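Local coordinates for clostripain-related protein (Bacteroides thetaiotaomicron, PDB 6N9J) that probably cleaves peptide bonds as a secreted C11 cysteine protease of the clostripain family, and is blocked irreversibly by a covalent peptide inhibitor, at residues Val84-Met89 against Leu143-Ser148; Val92-Phe97 against Leu147-His152. All coordinates share one frame; numbering follows the deposited sequence.

Overall arrangement
Both contacts line one flank of helix 86-99 in the caspase-like alpha/beta fold of clan CD. Contact 1 uses the helix start and contact 2 its later turns. Their centres lie 9 Å apart. Along the chain, the partner segments follow in the same order: 143-148 lies on helix 140-146, and 147-152 leads on toward strand 155-159. They share L147 and S148. Helix 86-99 leads into strand 105-110, and helix 140-146 with its following loop links that strand to 155-159, so the contacts join two successive connections of the sheet. Side chains of both contacts rest on strands 9-18 and 105-110. Together they form one continuous packed seam, with F93 CD2 against A146 O.

Contact 1: Val84-Met89 against Leu143-Ser148; sequences VDVDVM and LNEALS
M89 and A146 meet where two helices of the clan CD alpha/beta fold pack side by side. Helix 86-99 leads to strand 105-110. Helix 140-146 belongs to the beta-alpha-beta crossover from that strand to the parallel strand 155-159. The backbones come nearest at V86 and A146, whose CA atoms are 5.6 Å apart. A146 offers only a methyl here, consistent with this close approach. Its methyl is a low bump set at the mouth of the hollow between V86 and M89, one helical turn apart. On one side A146 CB touches V86 CG1 at 4.2 Å. On the other it rests on M89 SD at 3.6 Å.

M89 is the larger bump. Its chain runs straight out from the helix, with CG anti to the backbone N (chi1 175°) and chi2 also extended. This carries the sulfur into the notch between A146 and L143. M89 SD lies 3.8 Å from L143 CD1. The chain then bends at chi3 (-68°), which keeps M89 CE within 4.1 Å of the same L143 CD1. L143 starts out facing away, but its CD1 branch turns back to form one wall of the notch. F109 of strand 105-110 touches both M89 and L143, and M138 of strand 136-138 touches M89, L143 and A146.

The outer edge is thinner. V86 CG1 sits against E145 CG at 4.1 Å, the two side chains crossing at about a right angle. The carboxylate of E145 forms a salt bridge with K90 through OE2. No hydrogen bond spans the two segments, so the fit is one of apolar shapes. Within 143-148, S148 OG and S148 N both bond to E145 O. D85 is the N-cap of helix 86-99. At the cap, D85 OD1 accepts V88 N at 3.1 Å.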
loop_
_atom_site.group_PDB
_atom_site.type_symbol
_atom_site.label_atom_id
_atom_site.label_comp_id
_atom_site.label_asym_id
_atom_site.label_seq_id
_atom_site.Cartn_x
_atom_site.Cartn_y
_atom_site.Cartn_z
ATOM N N VAL A 84 12.552 9.037 -3.264
ATOM C CA VAL A 84 11.661 9.229 -2.125
ATOM C C VAL A 84 11.915 10.594 -1.466
ATOM O O VAL A 84 11.455 10.857 -0.354
ATOM C CB VAL A 84 11.804 8.087 -1.080
ATOM C CG1 VAL A 84 11.471 6.738 -1.725
ATOM C CG2 VAL A 84 13.176 8.065 -0.510
ATOM N N ASP A 85 12.649 11.461 -2.160
ATOM C CA ASP A 85 12.768 12.859 -1.755
ATOM C C ASP A 85 11.510 13.624 -2.197
ATOM O O ASP A 85 10.955 13.338 -3.253
ATOM C CB ASP A 85 14.022 13.489 -2.353
ATOM C CG ASP A 85 14.041 14.998 -2.210
ATOM O OD1 ASP A 85 13.632 15.693 -3.171
ATOM O OD2 ASP A 85 14.458 15.491 -1.138
ATOM N N VAL A 86 11.057 14.582 -1.391
ATOM C CA VAL A 86 9.743 15.182 -1.614
ATOM C C VAL A 86 9.664 15.954 -2.926
ATOM O O VAL A 86 8.691 15.836 -3.665
ATOM C CB VAL A 86 9.343 16.128 -0.464
ATOM C CG1 VAL A 86 7.943 16.697 -0.707
ATOM C CG2 VAL A 86 9.392 15.394 0.861
ATOM N N ASP A 87 10.704 16.728 -3.211
ATOM C CA ASP A 87 10.740 17.570 -4.391
ATOM C C ASP A 87 10.940 16.755 -5.662
ATOM O O ASP A 87 10.521 17.174 -6.738
ATOM C CB ASP A 87 11.834 18.624 -4.253
ATOM C CG ASP A 87 11.550 19.621 -3.133
ATOM O OD1 ASP A 87 10.361 19.886 -2.840
ATOM O OD2 ASP A 87 12.520 20.142 -2.540
ATOM N N VAL A 88 11.572 15.593 -5.540
ATOM C CA VAL A 88 11.711 14.680 -6.669
ATOM C C VAL A 88 10.351 14.107 -7.071
ATOM O O VAL A 88 9.972 14.161 -8.249
ATOM C CB VAL A 88 12.671 13.519 -6.353
ATOM C CG1 VAL A 88 12.506 12.381 -7.362
ATOM C CG2 VAL A 88 14.106 14.016 -6.322
ATOM N N MET A 89 9.633 13.566 -6.081
ATOM C CA MET A 89 8.318 12.958 -6.274
ATOM C C MET A 89 7.303 13.973 -6.757
ATOM O O MET A 89 6.468 13.666 -7.592
ATOM C CB MET A 89 7.810 12.315 -4.970
ATOM C CG MET A 89 6.386 11.757 -5.068
ATOM S SD MET A 89 5.750 10.894 -3.594
ATOM C CE MET A 89 6.803 9.455 -3.592
ATOM N N LEU A 143 5.166 12.101 2.438
ATOM C CA LEU A 143 4.343 11.556 1.365
ATOM C C LEU A 143 3.055 12.367 1.185
ATOM O O LEU A 143 2.616 12.606 0.061
ATOM C CB LEU A 143 4.015 10.088 1.636
ATOM C CG LEU A 143 3.163 9.328 0.621
ATOM C CD1 LEU A 143 3.792 9.342 -0.779
ATOM C CD2 LEU A 143 2.933 7.906 1.083
ATOM N N ASN A 144 2.452 12.788 2.294
ATOM C CA ASN A 144 1.221 13.577 2.245
ATOM C C ASN A 144 1.464 14.960 1.658
ATOM O O ASN A 144 0.576 15.558 1.057
ATOM C CB ASN A 144 0.606 13.706 3.646
ATOM C CG ASN A 144 -0.843 14.139 3.606
ATOM O OD1 ASN A 144 -1.574 13.804 2.675
ATOM N ND2 ASN A 144 -1.267 14.885 4.619
ATOM N N GLU A 145 2.673 15.470 1.840
ATOM C CA GLU A 145 3.043 16.757 1.269
ATOM C C GLU A 145 3.275 16.639 -0.236
ATOM O O GLU A 145 2.887 17.525 -1.003
ATOM C CB GLU A 145 4.293 17.319 1.962
ATOM C CG GLU A 145 4.902 18.552 1.284
ATOM C CD GLU A 145 3.916 19.708 1.140
ATOM O OE1 GLU A 145 2.997 19.814 1.983
ATOM O OE2 GLU A 145 4.050 20.510 0.182
ATOM N N ALA A 146 3.904 15.551 -0.668
ATOM C CA ALA A 146 4.139 15.367 -2.101
ATOM C C ALA A 146 2.797 15.204 -2.798
ATOM O O ALA A 146 2.530 15.850 -3.801
ATOM C CB ALA A 146 5.038 14.174 -2.364
ATOM N N LEU A 147 1.935 14.376 -2.220
ATOM C CA LEU A 147 0.597 14.159 -2.747
ATOM C C LEU A 147 -0.230 15.452 -2.867
ATOM O O LEU A 147 -1.247 15.476 -3.561
ATOM C CB LEU A 147 -0.143 13.147 -1.872
ATOM C CG LEU A 147 0.260 11.687 -2.051
ATOM C CD1 LEU A 147 -0.406 10.854 -0.964
ATOM C CD2 LEU A 147 -0.150 11.179 -3.406
ATOM N N SER A 148 0.216 16.523 -2.211
ATOM C CA SER A 148 -0.548 17.766 -2.175
ATOM C C SER A 148 -0.536 18.504 -3.516
ATOM O O SER A 148 -1.420 19.311 -3.777
ATOM C CB SER A 148 -0.023 18.698 -1.075
ATOM O OG SER A 148 1.119 19.426 -1.508
#

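Contact 2: Val92-Phe97 against Leu147-His152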
loop_
_atom_site.group_PDB
_atom_site.type_symbol
_atom_site.label_atom_id
_atom_site.label_comp_id
_atom_site.label_asym_id
_atom_site.label_seq_id
_atom_site.Cartn_x
_atom_site.Cartn_y
_atom_site.Cartn_z
ATOM N N VAL A 92 7.973 14.575 -10.432
ATOM C CA VAL A 92 7.425 13.462 -11.198
ATOM C C VAL A 92 5.917 13.609 -11.344
ATOM O O VAL A 92 5.387 13.478 -12.446
ATOM C CB VAL A 92 7.737 12.106 -10.544
ATOM C CG1 VAL A 92 7.013 10.982 -11.280
ATOM C CG2 VAL A 92 9.234 11.865 -10.513
ATOM N N PHE A 93 5.235 13.871 -10.227
ATOM C CA PHE A 93 3.782 14.060 -10.209
ATOM C C PHE A 93 3.329 15.178 -11.136
ATOM O O PHE A 93 2.429 15.001 -11.939
ATOM C CB PHE A 93 3.285 14.399 -8.800
ATOM C CG PHE A 93 3.249 13.228 -7.849
ATOM C CD1 PHE A 93 3.370 11.931 -8.307
ATOM C CD2 PHE A 93 3.067 13.439 -6.487
ATOM C CE1 PHE A 93 3.330 10.862 -7.427
ATOM C CE2 PHE A 93 3.034 12.370 -5.598
ATOM C CZ PHE A 93 3.159 11.079 -6.077
ATOM N N THR A 94 3.937 16.345 -10.967
ATOM C CA THR A 94 3.560 17.540 -11.696
ATOM C C THR A 94 3.653 17.303 -13.197
ATOM O O THR A 94 2.748 17.653 -13.944
ATOM C CB THR A 94 4.446 18.727 -11.293
ATOM O OG1 THR A 94 4.205 19.042 -9.915
ATOM C CG2 THR A 94 4.135 19.947 -12.140
ATOM N N THR A 95 4.741 16.674 -13.621
ATOM C CA THR A 95 4.957 16.345 -15.024
ATOM C C THR A 95 3.943 15.329 -15.537
ATOM O O THR A 95 3.361 15.501 -16.608
ATOM C CB THR A 95 6.377 15.778 -15.248
ATOM O OG1 THR A 95 7.351 16.726 -14.804
ATOM C CG2 THR A 95 6.610 15.474 -16.710
ATOM N N ALA A 96 3.752 14.262 -14.768
ATOM C CA ALA A 96 2.894 13.162 -15.179
ATOM C C ALA A 96 1.452 13.603 -15.440
ATOM O O ALA A 96 0.862 13.252 -16.461
ATOM C CB ALA A 96 2.915 12.066 -14.125
ATOM N N PHE A 97 0.884 14.353 -14.500
ATOM C CA PHE A 97 -0.529 14.668 -14.565
ATOM C C PHE A 97 -0.781 15.936 -15.356
ATOM O O PHE A 97 -1.926 16.250 -15.658
ATOM C CB PHE A 97 -1.115 14.781 -13.158
ATOM C CG PHE A 97 -0.957 13.532 -12.358
ATOM C CD1 PHE A 97 -1.545 12.356 -12.779
ATOM C CD2 PHE A 97 -0.190 13.519 -11.207
ATOM C CE1 PHE A 97 -1.383 11.188 -12.056
ATOM C CE2 PHE A 97 -0.030 12.355 -10.477
ATOM C CZ PHE A 97 -0.628 11.186 -10.910
ATOM N N LEU A 147 1.935 14.376 -2.220
ATOM C CA LEU A 147 0.597 14.159 -2.747
ATOM C C LEU A 147 -0.230 15.452 -2.867
ATOM O O LEU A 147 -1.247 15.476 -3.561
ATOM C CB LEU A 147 -0.143 13.147 -1.872
ATOM C CG LEU A 147 0.260 11.687 -2.051
ATOM C CD1 LEU A 147 -0.406 10.854 -0.964
ATOM C CD2 LEU A 147 -0.150 11.179 -3.406
ATOM N N SER A 148 0.216 16.523 -2.211
ATOM C CA SER A 148 -0.548 17.766 -2.175
ATOM C C SER A 148 -0.536 18.504 -3.516
ATOM O O SER A 148 -1.420 19.311 -3.777
ATOM C CB SER A 148 -0.023 18.698 -1.075
ATOM O OG SER A 148 1.119 19.426 -1.508
ATOM N N VAL A 149 0.472 18.245 -4.346
ATOM C CA VAL A 149 0.572 18.867 -5.664
ATOM C C VAL A 149 -0.057 17.971 -6.723
ATOM O O VAL A 149 -0.137 18.337 -7.889
ATOM C CB VAL A 149 2.037 19.147 -6.080
ATOM C CG1 VAL A 149 2.776 19.925 -4.995
ATOM C CG2 VAL A 149 2.756 17.849 -6.404
ATOM N N ALA A 150 -0.481 16.786 -6.298
ATOM C CA ALA A 150 -1.091 15.813 -7.189
ATOM C C ALA A 150 -2.601 16.023 -7.241
ATOM O O ALA A 150 -3.171 16.671 -6.363
ATOM C CB ALA A 150 -0.762 14.392 -6.719
ATOM N N PRO A 151 -3.261 15.468 -8.264
ATOM C CA PRO A 151 -4.726 15.467 -8.244
ATOM C C PRO A 151 -5.277 14.557 -7.146
ATOM O O PRO A 151 -4.539 13.738 -6.578
ATOM C CB PRO A 151 -5.090 14.930 -9.628
ATOM C CG PRO A 151 -3.892 14.103 -10.022
ATOM C CD PRO A 151 -2.727 14.865 -9.496
ATOM N N HIS A 152 -6.564 14.700 -6.845
ATOM C CA HIS A 152 -7.207 13.807 -5.900
ATOM C C HIS A 152 -7.417 12.463 -6.586
ATOM O O HIS A 152 -7.896 12.415 -7.718
ATOM C CB HIS A 152 -8.536 14.389 -5.411
ATOM C CG HIS A 152 -9.266 13.494 -4.457
ATOM N ND1 HIS A 152 -8.866 13.318 -3.151
ATOM C CD2 HIS A 152 -10.355 12.709 -4.629
ATOM C CE1 HIS A 152 -9.681 12.464 -2.554
ATOM N NE2 HIS A 152 -10.592 12.080 -3.431
#
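F97 and P151 form a CH-pi contact between helix 86-99 and the loop that completes the beta-alpha-beta crossover into strand 155-159. This is a helix-to-loop joint in the alpha/beta fold of clan CD.

F97 can be followed outward from its backbone. CB is already 4.0 Å from P151 CD. With chi1 at -59°, CG is anti to the carbonyl carbon, and the ring leans toward the loop. Ring atom CG meets both CD and CG of P151. CD2 comes closest, at 3.3 Å from P151 CD, a tight approach for two carbons. Beyond it, CE2 passes from P151 CD to the methyl of A150, with 4.3 Å between F97 CE2 and A150 CB. On the other branch, CD1 reaches P151 CG. The proline thus covers one face of the ring near its CB end. P151 CG lies 3.9 Å from the ring centroid and 15° off the ring normal. Y105 of strand 105-110 meets the F97 ring with its plane turned about 90°, and it also touches P151. L14 of strand 9-18 touches both F97 and F93.

One turn earlier, F93 presses its ring against the start of the loop. L147 approaches the F93 ring obliquely, its CD2 4.0 Å from F93 CE2. At the exposed margin, V149 CG2 comes to the edge of the F93 ring and also touches T94. The T94 hydroxyl bonds to K90 O within its own helix. A150 CB touches both phenylalanines, obliquely to each ring, and reaches F93 CD2 at 4.0 Å.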